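Local coordinates for protein Abbfa_003403 (Acinetobacter baumannii, PDB 4ZXH) that probably assembles a peptide product as a four-domain nonribosomal peptide synthetase, joining condensation, adenylation, carrier and thioesterase domains in one chain, at residues H211-P216 / A354-F359; E273-I278 / A302-I307. All blocks are in the same frame, centred on the assembly; numbering follows the deposited sequence.

Contact 1: H211-P216 / A354-F359; sequences HVHSIP and AQIGMF. With PNS (4'-phosphopantetheine), chain B.
Q355 reaches across to the loop 211-216 and lays its amide beside the backbone on both sides of V212. Its NE2 points to the carbonyl O of H211 at 3.3 Å, and H213 N donates to Q355 OE1, also at 3.3 Å; both bonds are weak, and the stronger partner of NE2 is the backbone O of N351. A bend at the second torsion (chi2 87°) turns the amide onto the loop, while V212 crosses the Q355 side chain at about a right angle, its CG2 3.8 Å from OE1. The H213 imidazole lies close to the amide, their planes 34° apart, with Q355 CB in the ring plane at its edge, 3.9 Å from H213 CD2. I356 arrives on the same carbon: its CD1 meets H213 CD2 obliquely at 3.7 Å, the two side chains roughly perpendicular. Both segments belong to the condensation domain, which has the chloramphenicol acetyltransferase-like fold, and 356-359 runs in an edge strand alongside 403-411. The rotation of the H213 ring is fixed from two sides. I215 N donates to H213 ND1 at 3.0 Å, almost exactly in the ring plane, and H213 NE2 bonds to D402, so NE2 probably carries the proton. I215 CD1 comes up against I356 CD1, and both isoleucines pack on L267 of helix 255-271 and on I403. Further along the strand, F359, a poorly ordered residue, presents its ring edge to the phosphopantetheine arm, with CE1 3.3 Å from S44 of PNS. The cofactor is also hydrogen-bonded to N351, R346 and the backbone N of S1008, the serine that by its carrier motif probably bears the arm.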
# COMPACT_ATOMS: atom_id res chain seq x y z
N HIS A 211 3.59 -8.93 9.00
CA HIS A 211 2.96 -8.86 7.71
C HIS A 211 3.97 -8.52 6.62
O HIS A 211 3.94 -9.09 5.53
CB HIS A 211 1.85 -7.82 7.77
CG HIS A 211 1.15 -7.58 6.47
ND1 HIS A 211 0.09 -8.34 6.05
CD2 HIS A 211 1.36 -6.64 5.51
CE1 HIS A 211 -0.34 -7.88 4.88
NE2 HIS A 211 0.42 -6.86 4.53
N VAL A 212 4.89 -7.60 6.93
CA VAL A 212 5.91 -7.17 5.99
C VAL A 212 7.18 -6.77 6.75
O VAL A 212 7.12 -6.37 7.92
CB VAL A 212 5.41 -5.99 5.10
CG1 VAL A 212 4.99 -4.80 5.94
CG2 VAL A 212 6.45 -5.57 4.12
N HIS A 213 8.34 -6.93 6.11
CA HIS A 213 9.61 -6.55 6.71
C HIS A 213 9.70 -5.05 6.85
O HIS A 213 8.90 -4.32 6.28
CB HIS A 213 10.77 -7.05 5.88
CG HIS A 213 10.85 -6.39 4.54
ND1 HIS A 213 11.36 -5.12 4.36
CD2 HIS A 213 10.46 -6.81 3.31
CE1 HIS A 213 11.29 -4.80 3.08
NE2 HIS A 213 10.75 -5.80 2.42
N SER A 214 10.71 -4.57 7.56
CA SER A 214 10.82 -3.14 7.81
C SER A 214 12.16 -2.63 7.35
O SER A 214 12.78 -1.80 8.00
CB SER A 214 10.61 -2.83 9.29
OG SER A 214 9.49 -3.52 9.80
N ILE A 215 12.62 -3.15 6.21
CA ILE A 215 13.81 -2.61 5.58
C ILE A 215 13.46 -1.30 4.88
O ILE A 215 12.50 -1.24 4.11
CB ILE A 215 14.40 -3.60 4.59
CG1 ILE A 215 14.88 -4.84 5.32
CG2 ILE A 215 15.57 -2.96 3.84
CD1 ILE A 215 15.26 -5.98 4.41
N PRO A 216 14.22 -0.24 5.16
CA PRO A 216 13.96 1.05 4.50
C PRO A 216 14.04 0.95 2.98
O PRO A 216 15.03 0.43 2.43
CB PRO A 216 15.07 1.96 5.05
CG PRO A 216 15.50 1.30 6.31
CD PRO A 216 15.38 -0.17 6.07
N ALA A 354 6.29 -14.04 3.41
CA ALA A 354 7.72 -13.77 3.22
C ALA A 354 7.98 -12.92 1.98
O ALA A 354 7.41 -13.16 0.91
CB ALA A 354 8.49 -15.08 3.11
N GLN A 355 8.86 -11.93 2.12
CA GLN A 355 9.22 -11.09 0.99
C GLN A 355 10.72 -11.10 0.72
O GLN A 355 11.21 -10.37 -0.13
CB GLN A 355 8.75 -9.66 1.23
CG GLN A 355 7.25 -9.53 1.47
CD GLN A 355 6.86 -9.72 2.92
OE1 GLN A 355 7.53 -9.22 3.83
NE2 GLN A 355 5.77 -10.45 3.15
N ILE A 356 11.44 -11.92 1.48
CA ILE A 356 12.88 -12.06 1.39
C ILE A 356 13.16 -13.52 1.15
O ILE A 356 12.55 -14.38 1.79
CB ILE A 356 13.61 -11.60 2.68
CG1 ILE A 356 13.05 -10.29 3.21
CG2 ILE A 356 15.13 -11.52 2.45
CD1 ILE A 356 13.18 -9.16 2.25
N GLY A 357 14.10 -13.83 0.26
CA GLY A 357 14.39 -15.23 -0.02
C GLY A 357 15.87 -15.54 -0.07
O GLY A 357 16.71 -14.66 -0.27
N MET A 358 16.19 -16.81 0.12
CA MET A 358 17.53 -17.27 -0.13
C MET A 358 17.53 -18.67 -0.74
O MET A 358 16.99 -19.61 -0.15
CB MET A 358 18.34 -17.29 1.15
CG MET A 358 19.62 -18.06 0.94
SD MET A 358 20.75 -17.98 2.30
CE MET A 358 21.92 -19.20 1.75
N PHE A 359 18.13 -18.78 -1.93
CA PHE A 359 18.21 -20.06 -2.65
C PHE A 359 19.63 -20.51 -2.57
O PHE A 359 20.54 -19.71 -2.78
CB PHE A 359 17.82 -19.97 -4.15
CG PHE A 359 16.53 -19.26 -4.44
CD1 PHE A 359 15.58 -19.04 -3.46
CD2 PHE A 359 16.27 -18.80 -5.72
CE1 PHE A 359 14.40 -18.37 -3.75
CE2 PHE A 359 15.09 -18.13 -6.02
CZ PHE A 359 14.14 -17.92 -5.03
O23 PNS B . -3.04 -15.56 -1.63
P24 PNS B . -3.34 -17.00 -1.97
O25 PNS B . -4.15 -17.81 -1.00
O27 PNS B . -1.90 -17.71 -2.12
C28 PNS B . -0.93 -17.18 -3.02
C29 PNS B . 0.29 -18.09 -3.00
C30 PNS B . -0.21 -19.48 -3.39
C31 PNS B . 0.89 -18.10 -1.59
C32 PNS B . 1.35 -17.54 -3.98
O33 PNS B . 1.44 -16.13 -3.76
C34 PNS B . 2.68 -18.24 -3.78
O35 PNS B . 2.82 -19.45 -3.95
N36 PNS B . 3.73 -17.51 -3.43
C37 PNS B . 5.04 -18.09 -3.21
C38 PNS B . 6.01 -17.42 -4.20
C39 PNS B . 7.07 -18.39 -4.60
O40 PNS B . 6.80 -19.57 -4.77
N41 PNS B . 8.27 -17.85 -4.75
C42 PNS B . 9.49 -18.50 -5.14
C43 PNS B . 10.52 -17.44 -4.80
S44 PNS B . 11.20 -17.85 -3.18

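Contact 2: E273-I278 / A302-I307; sequences ENNLVI and AIHMDI
H304 and N275 meet across a two-stranded antiparallel ladder of the condensation domain, in which 275-278 pairs with 302-306 although a long connection separates the strands. N275 ND2 gives a weak bond of 3.0 Å to H304 NE2 (N-H...N angle 133°), the amide and imidazole planes being 55° apart. The first torsion of H304 (chi1 168°) swings its ring over toward the other strand, where L276 O lies at the ring edge, in plane, 3.5 Å from H304 CD2. V277, its non-hydrogen-bonded partner, crosses H304 at about a right angle, setting CG2 3.7 Å from H304 CB; V277 CG1 touches A302 CB. N275 ND2 also lies 3.5 Å from D306 CG, the amide and carboxylate planes 44° apart. Beneath these side chains the backbone pairs follow the regular register: L276 and M305 exchange two N-H...O bonds, as do I278 and I303. On the far face, L276, I278, I303 and M305 point into the protein; I278 packs on helix 255-271, I303 on 313-329, and M305 on both. L276 CD1 also reaches I307 CG1 at 3.7 Å, crossing it at a slant where the strands end. Behind the imidazole, H304 ND1 bonds to A205 O, which makes ND1 the probable proton carrier and leaves NE2 to accept from N275. Y264 of helix 255-271, through its OH, bonds to I303 O, a carbonyl that already accepts from I278 N within the ladder. At the loop end of the pair, I307 N bonds to N274 O at 2.7 Å.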
# COMPACT_ATOMS: atom_id res chain seq x y z
N GLU A 273 15.00 -4.72 13.33
CA GLU A 273 13.86 -5.54 13.70
C GLU A 273 14.33 -6.91 14.20
O GLU A 273 15.32 -7.44 13.70
CB GLU A 273 12.91 -5.68 12.52
CG GLU A 273 11.60 -6.34 12.89
CD GLU A 273 10.79 -5.51 13.86
OE1 GLU A 273 10.92 -4.26 13.83
OE2 GLU A 273 10.05 -6.12 14.66
N ASN A 274 13.63 -7.47 15.17
CA ASN A 274 14.00 -8.74 15.77
C ASN A 274 13.26 -9.90 15.11
O ASN A 274 13.73 -11.04 15.13
CB ASN A 274 13.72 -8.74 17.27
CG ASN A 274 14.45 -7.63 17.99
OD1 ASN A 274 15.60 -7.32 17.67
ND2 ASN A 274 13.78 -7.01 18.97
N ASN A 275 12.10 -9.62 14.54
CA ASN A 275 11.31 -10.66 13.91
C ASN A 275 11.44 -10.57 12.40
O ASN A 275 10.90 -9.66 11.76
CB ASN A 275 9.85 -10.56 14.36
CG ASN A 275 9.65 -10.99 15.81
OD1 ASN A 275 9.32 -10.17 16.67
ND2 ASN A 275 9.84 -12.27 16.08
N LEU A 276 12.17 -11.52 11.84
CA LEU A 276 12.43 -11.54 10.40
C LEU A 276 12.00 -12.86 9.79
O LEU A 276 12.21 -13.92 10.39
CB LEU A 276 13.91 -11.32 10.14
CG LEU A 276 14.54 -10.14 10.84
CD1 LEU A 276 16.05 -10.36 10.97
CD2 LEU A 276 14.25 -8.89 10.06
N VAL A 277 11.42 -12.80 8.59
CA VAL A 277 11.10 -14.02 7.85
C VAL A 277 11.89 -14.12 6.55
O VAL A 277 11.98 -13.15 5.80
CB VAL A 277 9.61 -14.11 7.52
CG1 VAL A 277 9.31 -15.38 6.76
CG2 VAL A 277 8.80 -14.06 8.79
N ILE A 278 12.47 -15.29 6.29
CA ILE A 278 13.17 -15.56 5.04
C ILE A 278 12.66 -16.85 4.39
O ILE A 278 12.65 -17.91 5.03
CB ILE A 278 14.69 -15.69 5.25
CG1 ILE A 278 15.28 -14.37 5.73
CG2 ILE A 278 15.37 -16.09 3.95
CD1 ILE A 278 16.78 -14.37 5.76
N ALA A 302 8.89 -20.90 4.75
CA ALA A 302 9.19 -19.64 5.43
C ALA A 302 9.79 -19.86 6.84
O ALA A 302 9.14 -20.43 7.72
CB ALA A 302 7.94 -18.78 5.52
N ILE A 303 11.02 -19.41 7.03
CA ILE A 303 11.67 -19.51 8.33
C ILE A 303 11.58 -18.18 9.07
O ILE A 303 12.22 -17.20 8.68
CB ILE A 303 13.14 -19.91 8.22
CG1 ILE A 303 13.32 -21.14 7.33
CG2 ILE A 303 13.71 -20.14 9.59
CD1 ILE A 303 12.50 -22.30 7.77
N HIS A 304 10.78 -18.15 10.13
CA HIS A 304 10.63 -16.95 10.93
C HIS A 304 11.53 -17.07 12.17
O HIS A 304 11.30 -17.94 13.01
CB HIS A 304 9.16 -16.74 11.31
CG HIS A 304 8.93 -15.70 12.37
ND1 HIS A 304 7.88 -15.77 13.25
CD2 HIS A 304 9.61 -14.57 12.68
CE1 HIS A 304 7.92 -14.74 14.07
NE2 HIS A 304 8.96 -13.99 13.74
N MET A 305 12.55 -16.22 12.24
CA MET A 305 13.51 -16.20 13.35
C MET A 305 13.21 -15.04 14.29
O MET A 305 12.97 -13.92 13.85
CB MET A 305 14.96 -16.05 12.86
CG MET A 305 15.55 -17.23 12.08
SD MET A 305 15.89 -18.68 13.07
CE MET A 305 16.72 -17.92 14.47
N ASP A 306 13.26 -15.30 15.59
CA ASP A 306 13.25 -14.20 16.53
C ASP A 306 14.69 -13.94 16.93
O ASP A 306 15.25 -14.70 17.72
CB ASP A 306 12.38 -14.51 17.75
CG ASP A 306 12.07 -13.28 18.58
OD1 ASP A 306 12.73 -12.24 18.38
OD2 ASP A 306 11.16 -13.35 19.44
N ILE A 307 15.29 -12.91 16.36
CA ILE A 307 16.66 -12.52 16.70
C ILE A 307 16.78 -12.07 18.14
O ILE A 307 16.01 -11.21 18.58
CB ILE A 307 17.20 -11.37 15.84
CG1 ILE A 307 16.95 -11.63 14.36
CG2 ILE A 307 18.69 -11.17 16.10
CD1 ILE A 307 17.61 -12.83 13.87

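In the fold
Both contacts are largely buried and lie side by side in the condensation domain, their centres about 9 Å apart, with contact 2 nested along the chain inside the loop that contact 1 closes. They meet directly where A354 CB touches V277 CG1, and the backbones of I356 and M358 bond to A279, just past 273-278. Helix 255-271 packs against both. Contact 1 joins a loop to a strand through weak side-chain-to-backbone bonds and little buried area, and its strand runs on to the phosphopantetheine arm. Contact 2 is a regular strand pair, more extensive, held by main-chain bonds, and is most exposed at N274 and D306, near the end where the strands run into loop.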